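Long-range contacts in amidase, hydantoinase/carbamoylase family (Burkholderia ambifaria, PDB 5TP4), which probably hydrolyses N-carbamoyl-L-amino acids as a zinc-dependent amidase of the peptidase M20 family: residues G217-R222 with R359-A364; W331-T336 with L371-P376. All blocks are in the same frame, centred on the assembly; numbering follows the deposited sequence.

Contact 1 of 2, residues G217-R222 with R359-A364. With EDO (1,2-ethanediol), chain T.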
ATOM      1  N   GLY B 217      31.637   0.794  12.001  1.00 12.02           N
ATOM      2  CA  GLY B 217      30.956  -0.475  12.153  1.00 11.13           C
ATOM      3  C   GLY B 217      29.627  -0.422  11.431  1.00 11.48           C
ATOM      4  O   GLY B 217      29.333   0.526  10.711  1.00 10.87           O
ATOM      5  N   GLY B 218      28.836  -1.466  11.648  1.00  8.56           N
ATOM      6  CA  GLY B 218      27.496  -1.550  11.095  1.00  7.67           C
ATOM      7  C   GLY B 218      26.471  -1.435  12.208  1.00  8.95           C
ATOM      8  O   GLY B 218      26.802  -1.596  13.389  1.00 11.47           O
ATOM      9  N   GLN B 219      25.230  -1.136  11.828  1.00  9.17           N
ATOM     10  CA  GLN B 219      24.138  -0.860  12.751  1.00 11.14           C
ATOM     11  C   GLN B 219      23.533  -2.140  13.309  1.00 10.58           C
ATOM     12  O   GLN B 219      23.594  -3.202  12.692  1.00 12.61           O
ATOM     13  CB  GLN B 219      23.025  -0.109  12.022  1.00 11.89           C
ATOM     14  CG  GLN B 219      23.420   1.277  11.588  1.00 10.63           C
ATOM     15  CD  GLN B 219      22.637   1.726  10.387  1.00 10.46           C
ATOM     16  OE1 GLN B 219      22.371   0.945   9.473  1.00 12.24           O
ATOM     17  NE2 GLN B 219      22.271   3.006  10.380  1.00 10.46           N
ATOM     18  N   ALA B 220      22.859  -2.000  14.459  1.00 11.12           N
ATOM     19  CA  ALA B 220      21.837  -2.970  14.856  1.00 12.26           C
ATOM     20  C   ALA B 220      20.546  -2.660  14.101  1.00  9.06           C
ATOM     21  O   ALA B 220      20.169  -1.492  13.953  1.00 13.17           O
ATOM     22  CB  ALA B 220      21.583  -2.919  16.360  1.00 15.03           C
ATOM     23  N   ILE B 221      19.891  -3.706  13.584  1.00 10.50           N
ATOM     24  CA  ILE B 221      18.733  -3.567  12.704  1.00  9.31           C
ATOM     25  C   ILE B 221      17.614  -4.456  13.233  1.00 11.40           C
ATOM     26  O   ILE B 221      17.853  -5.621  13.578  1.00 11.62           O
ATOM     27  CB  ILE B 221      19.054  -3.978  11.254  1.00  9.73           C
ATOM     28  CG1 ILE B 221      20.329  -3.305  10.741  1.00 13.05           C
ATOM     29  CG2 ILE B 221      17.853  -3.656  10.322  1.00  9.93           C
ATOM     30  CD1 ILE B 221      20.759  -3.838   9.383  1.00 13.98           C
ATOM     31  N   ARG B 222      16.389  -3.932  13.237  1.00 11.76           N
ATOM     32  CA  ARG B 222      15.192  -4.735  13.441  1.00 11.61           C
ATOM     33  C   ARG B 222      14.230  -4.478  12.292  1.00 11.33           C
ATOM     34  O   ARG B 222      14.038  -3.331  11.877  1.00 12.26           O
ATOM     35  CB  ARG B 222      14.486  -4.403  14.768  1.00 10.22           C
ATOM     36  CG  ARG B 222      15.438  -4.453  15.950  1.00 13.57           C
ATOM     37  CD  ARG B 222      15.800  -5.885  16.292  1.00 14.58           C
ATOM     38  NE  ARG B 222      16.612  -5.946  17.516  1.00 16.24           N
ATOM     39  CZ  ARG B 222      17.945  -5.978  17.551  1.00 21.80           C
ATOM     40  NH1 ARG B 222      18.652  -5.969  16.424  1.00 20.53           N
ATOM     41  NH2 ARG B 222      18.581  -6.022  18.720  1.00 22.02           N
ATOM     42  N   ARG B 359      33.952  10.352  11.445  1.00 11.81           N
ATOM     43  CA  ARG B 359      33.475   9.021  11.802  0.59 10.14           C
ATOM     44  C   ARG B 359      32.046   8.841  11.303  1.00 11.30           C
ATOM     45  O   ARG B 359      31.224   9.768  11.371  1.00 11.73           O
ATOM     46  CB  ARG B 359      33.548   8.816  13.315  0.59 13.17           C
ATOM     47  CG  ARG B 359      34.965   8.677  13.816  0.59 18.16           C
ATOM     48  CD  ARG B 359      35.032   8.615  15.331  0.59 24.39           C
ATOM     49  NE  ARG B 359      34.476   7.387  15.900  0.59 25.37           N
ATOM     50  CZ  ARG B 359      35.147   6.249  16.059  0.59 22.46           C
ATOM     51  NH1 ARG B 359      36.405   6.149  15.663  0.59 14.99           N
ATOM     52  NH2 ARG B 359      34.544   5.199  16.608  0.59 27.92           N
ATOM     53  N   ILE B 360      31.753   7.654  10.762  1.00 10.19           N
ATOM     54  CA  ILE B 360      30.449   7.399  10.157  1.00 10.82           C
ATOM     55  C   ILE B 360      30.142   5.913  10.283  1.00 11.97           C
ATOM     56  O   ILE B 360      31.040   5.078  10.249  1.00 10.11           O
ATOM     57  CB  ILE B 360      30.483   7.856   8.674  1.00 12.50           C
ATOM     58  CG1 ILE B 360      29.126   7.679   7.988  1.00 13.62           C
ATOM     59  CG2 ILE B 360      31.550   7.060   7.891  1.00 13.49           C
ATOM     60  CD1 ILE B 360      29.017   8.541   6.695  1.00 14.75           C
ATOM     61  N   VAL B 361      28.874   5.577  10.465  1.00 12.25           N
ATOM     62  CA  VAL B 361      28.499   4.166  10.533  1.00  9.44           C
ATOM     63  C   VAL B 361      28.190   3.679   9.119  1.00 15.06           C
ATOM     64  O   VAL B 361      27.739   4.453   8.269  1.00 15.61           O
ATOM     65  CB  VAL B 361      27.305   3.975  11.502  1.00 11.30           C
ATOM     66  CG1 VAL B 361      26.003   4.510  10.896  1.00 17.82           C
ATOM     67  CG2 VAL B 361      27.181   2.522  11.934  1.00 15.54           C
ATOM     68  N   SER B 362      28.454   2.398   8.837  1.00 11.31           N
ATOM     69  CA  SER B 362      28.019   1.828   7.567  1.00 12.17           C
ATOM     70  C   SER B 362      26.528   1.535   7.632  1.00 14.24           C
ATOM     71  O   SER B 362      26.081   0.707   8.436  1.00 14.33           O
ATOM     72  CB  SER B 362      28.812   0.568   7.229  1.00 12.70           C
ATOM     73  OG  SER B 362      28.310   0.037   6.003  1.00 15.27           O
ATOM     74  N   GLY B 363      25.741   2.235   6.796  1.00 11.28           N
ATOM     75  CA  GLY B 363      24.314   2.009   6.838  1.00 12.39           C
ATOM     76  C   GLY B 363      23.826   0.831   6.038  1.00 11.86           C
ATOM     77  O   GLY B 363      22.638   0.517   6.101  1.00 14.02           O
ATOM     78  N   ALA B 364      24.688   0.177   5.270  1.00 13.22           N
ATOM     79  CA  ALA B 364      24.265  -0.990   4.499  1.00 13.23           C
ATOM     80  C   ALA B 364      25.293  -2.106   4.653  1.00 14.72           C
ATOM     81  O   ALA B 364      26.392  -1.902   5.166  1.00 14.92           O
ATOM     82  CB  ALA B 364      24.063  -0.643   3.014  1.00 14.94           C
TER
HETATM   83  C1  EDO T 505      25.333  -4.812  10.437  1.00 13.84           C
HETATM   84  O1  EDO T 505      25.875  -4.397  11.704  1.00 15.95           O
HETATM   85  C2  EDO T 505      24.011  -5.538  10.662  1.00 17.76           C
HETATM   86  O2  EDO T 505      24.225  -6.743  11.417  1.00 18.30           O
HETATM   87  O   HOH W   1      24.345  -1.084   9.027  1.00 10.64           O

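Contact 2 of 2, residues W331-T336 with L371-P376. With EDO (1,2-ethanediol), chain T.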
ATOM      1  N   TRP B 331      12.930  -9.975  11.426  1.00 15.95           N
ATOM      2  CA  TRP B 331      14.364 -10.073  11.192  1.00 14.31           C
ATOM      3  C   TRP B 331      15.106  -9.242  12.223  1.00 17.35           C
ATOM      4  O   TRP B 331      14.703  -8.116  12.511  1.00 13.20           O
ATOM      5  CB  TRP B 331      14.730  -9.571   9.789  1.00 18.42           C
ATOM      6  CG  TRP B 331      16.165  -9.872   9.430  1.00 20.22           C
ATOM      7  CD1 TRP B 331      16.737 -11.101   9.331  1.00 19.09           C
ATOM      8  CD2 TRP B 331      17.194  -8.924   9.137  1.00 19.94           C
ATOM      9  NE1 TRP B 331      18.070 -10.979   8.997  1.00 21.43           N
ATOM     10  CE2 TRP B 331      18.371  -9.653   8.864  1.00 18.73           C
ATOM     11  CE3 TRP B 331      17.237  -7.526   9.076  1.00 22.80           C
ATOM     12  CZ2 TRP B 331      19.576  -9.036   8.533  1.00 21.69           C
ATOM     13  CZ3 TRP B 331      18.430  -6.914   8.748  1.00 24.07           C
ATOM     14  CH2 TRP B 331      19.590  -7.673   8.477  1.00 23.44           C
ATOM     15  N   ARG B 332      16.208  -9.779  12.737  1.00 14.21           N
ATOM     16  CA  ARG B 332      17.113  -9.049  13.620  1.00 16.60           C
ATOM     17  C   ARG B 332      18.536  -9.239  13.120  1.00 15.82           C
ATOM     18  O   ARG B 332      18.894 -10.321  12.655  1.00 20.43           O
ATOM     19  CB  ARG B 332      17.040  -9.549  15.077  1.00 17.07           C
ATOM     20  CG  ARG B 332      15.644  -9.592  15.695  1.00 18.69           C
ATOM     21  CD  ARG B 332      15.692 -10.261  17.076  1.00 24.38           C
ATOM     22  NE  ARG B 332      14.373 -10.234  17.703  1.00 21.59           N
ATOM     23  CZ  ARG B 332      13.412 -11.118  17.461  1.00 20.98           C
ATOM     24  NH1 ARG B 332      13.635 -12.120  16.619  1.00 24.40           N
ATOM     25  NH2 ARG B 332      12.230 -11.006  18.067  1.00 17.29           N
ATOM     26  N   SER B 333      19.345  -8.192  13.235  1.00 17.36           N
ATOM     27  CA  SER B 333      20.770  -8.276  12.943  1.00 15.80           C
ATOM     28  C   SER B 333      21.506  -7.448  13.985  1.00 13.61           C
ATOM     29  O   SER B 333      21.081  -6.330  14.301  1.00 11.98           O
ATOM     30  CB  SER B 333      21.095  -7.749  11.541  1.00 19.90           C
ATOM     31  OG  SER B 333      22.293  -8.359  11.092  1.00 21.51           O
ATOM     32  N   PRO B 334      22.607  -7.959  14.523  1.00 18.24           N
ATOM     33  CA  PRO B 334      23.303  -7.260  15.604  1.00 14.17           C
ATOM     34  C   PRO B 334      24.186  -6.144  15.072  1.00 13.12           C
ATOM     35  O   PRO B 334      24.624  -6.151  13.923  1.00 14.66           O
ATOM     36  CB  PRO B 334      24.163  -8.360  16.233  1.00 16.73           C
ATOM     37  CG  PRO B 334      24.493  -9.252  15.038  1.00 14.93           C
ATOM     38  CD  PRO B 334      23.251  -9.238  14.160  1.00 20.56           C
ATOM     39  N   ALA B 335      24.464  -5.185  15.948  1.00 11.66           N
ATOM     40  CA  ALA B 335      25.490  -4.204  15.622  1.00 10.31           C
ATOM     41  C   ALA B 335      26.816  -4.920  15.397  1.00 14.98           C
ATOM     42  O   ALA B 335      27.083  -5.976  15.971  1.00 15.75           O
ATOM     43  CB  ALA B 335      25.631  -3.172  16.744  1.00 17.11           C
ATOM     44  N   THR B 336      27.646  -4.343  14.548  1.00 10.76           N
ATOM     45  CA  THR B 336      28.909  -4.962  14.141  1.00 11.37           C
ATOM     46  C   THR B 336      30.021  -3.933  14.236  1.00  9.09           C
ATOM     47  O   THR B 336      30.385  -3.296  13.247  1.00 10.49           O
ATOM     48  CB  THR B 336      28.808  -5.527  12.719  1.00 12.54           C
ATOM     49  OG1 THR B 336      27.580  -6.268  12.600  1.00 13.77           O
ATOM     50  CG2 THR B 336      29.991  -6.463  12.446  1.00 12.26           C
ATOM     51  N   LEU B 371      33.417 -10.083   7.799  1.00  9.04           N
ATOM     52  CA  LEU B 371      34.816 -10.255   8.202  1.00 10.56           C
ATOM     53  C   LEU B 371      35.053  -9.734   9.613  1.00 13.38           C
ATOM     54  O   LEU B 371      35.815 -10.333  10.383  1.00 12.02           O
ATOM     55  CB  LEU B 371      35.763  -9.548   7.231  1.00  9.99           C
ATOM     56  CG  LEU B 371      36.256 -10.380   6.034  1.00 10.14           C
ATOM     57  CD1 LEU B 371      37.237 -11.506   6.430  1.00  9.48           C
ATOM     58  CD2 LEU B 371      35.102 -11.006   5.226  1.00 11.28           C
ATOM     59  N   ALA B 372      34.396  -8.624   9.976  1.00 10.55           N
ATOM     60  CA  ALA B 372      34.653  -7.978  11.264  1.00 12.32           C
ATOM     61  C   ALA B 372      34.311  -8.870  12.436  1.00 12.79           C
ATOM     62  O   ALA B 372      34.836  -8.659  13.538  1.00 15.66           O
ATOM     63  CB  ALA B 372      33.847  -6.683  11.384  1.00  9.49           C
ATOM     64  N   ARG B 373      33.439  -9.852  12.230  1.00 10.63           N
ATOM     65  CA  ARG B 373      33.083 -10.757  13.305  1.00 11.93           C
ATOM     66  C   ARG B 373      34.149 -11.812  13.545  1.00 14.06           C
ATOM     67  O   ARG B 373      34.077 -12.514  14.557  1.00 18.13           O
ATOM     68  CB  ARG B 373      31.736 -11.400  13.010  1.00 15.02           C
ATOM     69  CG  ARG B 373      30.624 -10.354  12.982  1.00 12.27           C
ATOM     70  CD  ARG B 373      29.304 -10.926  12.452  1.00 14.97           C
ATOM     71  NE  ARG B 373      28.312  -9.857  12.365  1.00 15.39           N
ATOM     72  CZ  ARG B 373      27.299  -9.839  11.507  1.00 17.29           C
ATOM     73  NH1 ARG B 373      27.124 -10.857  10.659  1.00 17.19           N
ATOM     74  NH2 ARG B 373      26.465  -8.799  11.497  1.00 13.11           N
ATOM     75  N   ARG B 374      35.148 -11.903  12.667  1.00 11.99           N
ATOM     76  CA  ARG B 374      36.166 -12.942  12.778  1.00 14.42           C
ATOM     77  C   ARG B 374      37.574 -12.362  12.796  1.00 14.99           C
ATOM     78  O   ARG B 374      38.466 -12.970  13.387  1.00 15.09           O
ATOM     79  CB  ARG B 374      36.031 -13.945  11.623  1.00 20.87           C
ATOM     80  CG  ARG B 374      34.949 -15.008  11.823  1.00 33.02           C
ATOM     81  CD  ARG B 374      35.374 -16.074  12.846  1.00 43.45           C
ATOM     82  NE  ARG B 374      36.595 -16.783  12.447  1.00 53.09           N
ATOM     83  CZ  ARG B 374      36.648 -18.055  12.043  1.00 55.43           C
ATOM     84  NH1 ARG B 374      35.546 -18.797  11.983  1.00 51.78           N
ATOM     85  NH2 ARG B 374      37.816 -18.595  11.709  1.00 56.58           N
ATOM     86  N   VAL B 375      37.819 -11.244  12.114  1.00 10.69           N
ATOM     87  CA  VAL B 375      39.181 -10.712  12.037  1.00 11.77           C
ATOM     88  C   VAL B 375      39.143  -9.195  12.181  1.00 11.04           C
ATOM     89  O   VAL B 375      38.113  -8.555  11.924  1.00 14.53           O
ATOM     90  CB  VAL B 375      39.881 -11.107  10.725  1.00 20.53           C
ATOM     91  CG1 VAL B 375      39.666 -12.597  10.392  1.00 29.40           C
ATOM     92  CG2 VAL B 375      39.397 -10.273   9.628  1.00 15.30           C
ATOM     93  N   PRO B 376      40.254  -8.593  12.629  1.00 10.16           N
ATOM     94  CA  PRO B 376      40.298  -7.126  12.738  1.00  9.78           C
ATOM     95  C   PRO B 376      40.039  -6.455  11.398  1.00  8.55           C
ATOM     96  O   PRO B 376      40.708  -6.738  10.401  1.00 11.15           O
ATOM     97  CB  PRO B 376      41.718  -6.851  13.245  1.00 14.73           C
ATOM     98  CG  PRO B 376      42.105  -8.089  13.939  1.00 16.00           C
ATOM     99  CD  PRO B 376      41.487  -9.213  13.161  1.00 13.63           C
TER
HETATM  100  C1  EDO T 505      25.333  -4.812  10.437  1.00 13.84           C
HETATM  101  O1  EDO T 505      25.875  -4.397  11.704  1.00 15.95           O
HETATM  102  C2  EDO T 505      24.011  -5.538  10.662  1.00 17.76           C
HETATM  103  O2  EDO T 505      24.225  -6.743  11.417  1.00 18.30           O
HETATM  104  O   HOH W   2      28.188  -8.580  14.989  1.00 14.46           O

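Contact 1 of 2, residues G217-R222 with R359-A364
The carboxamide of Q219 turns one broad face to V361, S362 and G363: the carbonyl O of S362 stands above it, 4.1 Å from Q219 CD, with V361 CG1 and G363 CA over the same face. At the amide's polar ends the partners are different. OE1 accepts from R296 NH1, while NE2 donates to the carbonyl O of G236 of the second subunit, so bonds at both ends fix which way round the amide sits. One water bridges the two segments, accepting from Q219 N and donating both to Q219 OE1 and, at 2.6 Å, to S362 O. It thereby satisfies two acceptors that could not bond to each other.

The direct backbone link is S362 N to G217 O, 2.8 Å long and nearly straight (161° at the hydrogen). G217 adopts a positive phi of 153°, a conformation that glycine takes readily. With CG2 of V361 swung anti to the backbone N, this methyl lies 3.2 Å from G217 O, alongside the hydrogen-bonded carbonyl. Just beyond, S362 OG donates to A364 O (2.9 Å) in the carbonyl plane, bracing the turn that leaves the strand. That turn is close to the metal centre, for the side chain of S362 is about 7 Å from that of the zinc ligand H198.

As in other M20 enzymes, strand 212-229 probably carries the chain from the catalytic domain into the smaller lid domain. Parallel strand 357-362 flanks its beginning, with I360 bonded to I214. Farther along, strand 324-337 pairs alongside, A220 pairs with H297 of strand 288-297, and the side chains of A220 and R222 pack on helix 300-321.

Contact 2 of 2, residues W331-T336 with L371-P376
T336 and R373 meet around a small guest molecule: a 1,2-ethanediol, probably from the crystallisation liquor, is lodged beside their hydrogen bond. R373 NH2 donates to T336 OG1 over 3.0 Å, with an angle of 149° at the hydrogen and the hydroxyl tilted 21° from the guanidinium plane. The diol's O2 lies in that plane, at the edge, also 3.0 Å from R373 NH2. From there O2 donates to the carbonyl O of P334 (2.6 Å), and its other hydroxyl, O1, is 2.7 Å from T336 OG1. S333 OG completes the lining of this small polar site, next to the diol's O2.

The arginine gets there by a straight chain, extended from CG to NE, that crosses the threonine side chain at about a right angle. T336 turns two different branches to its partners. Its hydroxyl, set anti to the carbonyl carbon (chi1 -46°), faces the guanidinium, whereas CG2 packs 4.0 Å from the CB of A372 and equally near R373 CG.

As in other M20 enzymes, strand 324-337 is probably the return limb from the lid domain and helix 367-372 part of the catalytic domain, which would place R373 across their junction. Along the same edge of the guanidinium that meets T336, NE donates to a water, which in turn donates to A335 O. Where the helix runs out, L371 O accepts from both R374 N and V375 N, tightening the turn toward strand 377-382. L371 itself faces away from T336 and packs on helix 147-153; farther back along strand 324-337, beyond the contact, the rings of W331 and W223 meet with their planes at about 60°.

From the N terminus the four segments come in alternating order, 217-222, 331-336, 359-364, 371-376, so the two contacts cross instead of nesting. Contact 1 closes a loop of 136 intervening residues, a stretch that includes helix 300-321 and strand 288-297; contact 2 closes a shorter one of 34, starting within the first and ending beyond it. The crossing has a physical counterpart: neighbouring strands 212-229 and 324-337 pair directly, G218 N to T336 O and I221 N to S333 O, while strand 357-362 leads straight on to helix 367-372. Both connections to the probable lid domain are thus tied to consecutive elements, probably of the catalytic domain, with one ethanediol touching both contacts.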